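Side-chain contact in Nrps/pks (Streptomyces albus, PDB 4OPF), which is a ketosynthase domain of the AT-less polyketide synthase assembly line for oxazolomycin, and probably passes on the acyl chain without extending it: residues 312-317 and 404-409. Numbering follows the deposited sequence.
Sequences AVYRDG and HAVLAG
Y314 OH and H404 NE2 are joined by a hydrogen bond of 2.8 Å, the one polar link between 312-317 and 404-409. Either group could be the donor. The two side chains reach for each other from opposite directions. Each polar atom lies in the plane of the partner ring, at its edge. The rings meet rim to rim, with their planes turned 54° apart, and neither covers the other's face. H404 has CG anti to its backbone N (chi1 -172°), which extends the imidazole from the strand toward the tyrosine. Its other nitrogen, ND1, is hydrogen-bonded to S394, so both ring nitrogens are engaged and the rotation of the ring is fixed. The CG2 methyl of V406 makes a looser van der Waals contact, 4.0 Å from Y314 OH. A phenylalanine in place of Y314 would probably keep much of the ring packing but leave buried H404 NE2 without its hydroxyl mate. The pair ties the C-terminal end of helix 300-314 to strand 401-408 of the central thiolase-type sheet. From helix 268-282, L279 touches the Y314 side chain, and M275 and A278 touch that of H404; A392 of strand 390-396 touches both.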
loop_
_atom_site.group_PDB
_atom_site.type_symbol
_atom_site.label_atom_id
_atom_site.label_comp_id
_atom_site.label_asym_id
_atom_site.label_seq_id
_atom_site.Cartn_x
_atom_site.Cartn_y
_atom_site.Cartn_z
ATOM N N ALA A 312 16.715 16.564 -18.346
ATOM C CA ALA A 312 17.008 17.466 -17.241
ATOM C C ALA A 312 17.539 16.728 -16.020
ATOM O O ALA A 312 18.429 17.210 -15.344
ATOM C CB ALA A 312 15.799 18.327 -16.882
ATOM N N VAL A 313 17.038 15.550 -15.745
ATOM C CA VAL A 313 17.421 14.853 -14.568
ATOM C C VAL A 313 18.676 14.002 -14.827
ATOM O O VAL A 313 19.580 13.962 -13.988
ATOM C CB VAL A 313 16.305 13.916 -14.080
ATOM C CG1 VAL A 313 16.836 12.911 -13.058
ATOM C CG2 VAL A 313 15.179 14.703 -13.442
ATOM N N TYR A 314 18.687 13.279 -15.936
ATOM C CA TYR A 314 19.725 12.268 -16.209
ATOM C C TYR A 314 20.963 12.777 -16.941
ATOM O O TYR A 314 22.058 12.209 -16.764
ATOM C CB TYR A 314 19.123 11.087 -17.012
ATOM C CG TYR A 314 18.494 10.083 -16.099
ATOM C CD1 TYR A 314 19.281 9.199 -15.459
ATOM C CD2 TYR A 314 17.150 10.039 -15.865
ATOM C CE1 TYR A 314 18.771 8.253 -14.647
ATOM C CE2 TYR A 314 16.609 9.116 -14.999
ATOM C CZ TYR A 314 17.425 8.217 -14.404
ATOM O OH TYR A 314 17.033 7.297 -13.480
ATOM N N ARG A 315 20.784 13.822 -17.740
ATOM C CA ARG A 315 21.832 14.343 -18.623
ATOM C C ARG A 315 22.008 15.865 -18.578
ATOM O O ARG A 315 22.289 16.493 -19.592
ATOM C CB ARG A 315 21.621 13.865 -20.074
ATOM C CG ARG A 315 21.810 12.346 -20.274
ATOM C CD ARG A 315 23.170 11.830 -19.823
ATOM N NE ARG A 315 23.306 10.405 -20.097
ATOM C CZ ARG A 315 23.052 9.421 -19.228
ATOM N NH1 ARG A 315 22.643 9.651 -18.007
ATOM N NH2 ARG A 315 23.193 8.168 -19.604
ATOM N N ASP A 316 21.866 16.448 -17.397
ATOM C CA ASP A 316 21.971 17.892 -17.258
ATOM C C ASP A 316 23.433 18.266 -17.359
ATOM O O ASP A 316 24.204 17.887 -16.515
ATOM C CB ASP A 316 21.387 18.330 -15.901
ATOM C CG ASP A 316 21.229 19.812 -15.816
ATOM O OD1 ASP A 316 21.375 20.457 -16.887
ATOM O OD2 ASP A 316 21.052 20.362 -14.699
ATOM N N GLY A 317 23.814 18.945 -18.421
ATOM C CA GLY A 317 25.208 19.296 -18.684
ATOM C C GLY A 317 26.075 18.096 -19.065
ATOM O O GLY A 317 27.281 18.121 -18.830
ATOM N N HIS A 404 9.259 5.489 -10.401
ATOM C CA HIS A 404 10.488 5.306 -11.144
ATOM C C HIS A 404 11.413 4.413 -10.353
ATOM O O HIS A 404 11.594 4.582 -9.157
ATOM C CB HIS A 404 11.134 6.683 -11.373
ATOM C CG HIS A 404 12.320 6.698 -12.297
ATOM N ND1 HIS A 404 12.205 6.674 -13.673
ATOM C CD2 HIS A 404 13.646 6.837 -12.041
ATOM C CE1 HIS A 404 13.411 6.727 -14.212
ATOM N NE2 HIS A 404 14.299 6.867 -13.248
ATOM N N ALA A 405 11.992 3.424 -11.019
ATOM C CA ALA A 405 12.847 2.455 -10.369
ATOM C C ALA A 405 14.183 2.396 -11.093
ATOM O O ALA A 405 14.223 2.480 -12.334
ATOM C CB ALA A 405 12.186 1.090 -10.384
ATOM N N VAL A 406 15.244 2.195 -10.322
ATOM C CA VAL A 406 16.613 2.042 -10.810
ATOM C C VAL A 406 17.116 0.646 -10.455
ATOM O O VAL A 406 17.072 0.250 -9.305
ATOM C CB VAL A 406 17.538 3.109 -10.186
ATOM C CG1 VAL A 406 18.966 2.948 -10.660
ATOM C CG2 VAL A 406 17.055 4.495 -10.566
ATOM N N LEU A 407 17.587 -0.089 -11.468
ATOM C CA LEU A 407 18.047 -1.459 -11.367
ATOM C C LEU A 407 19.484 -1.652 -11.914
ATOM O O LEU A 407 19.913 -0.902 -12.817
ATOM C CB LEU A 407 17.090 -2.302 -12.153
ATOM C CG LEU A 407 15.659 -2.300 -11.635
ATOM C CD1 LEU A 407 14.703 -2.230 -12.778
ATOM C CD2 LEU A 407 15.461 -3.610 -10.893
ATOM N N ALA A 408 20.220 -2.616 -11.333
ATOM C CA ALA A 408 21.604 -2.889 -11.640
ATOM C C ALA A 408 21.739 -4.356 -11.991
ATOM O O ALA A 408 21.025 -5.224 -11.424
ATOM C CB ALA A 408 22.521 -2.558 -10.469
ATOM N N GLY A 409 22.665 -4.643 -12.898
ATOM C CA GLY A 409 23.039 -6.001 -13.211
ATOM C C GLY A 409 23.851 -6.577 -12.068
ATOM O O GLY A 409 24.386 -5.830 -11.261
#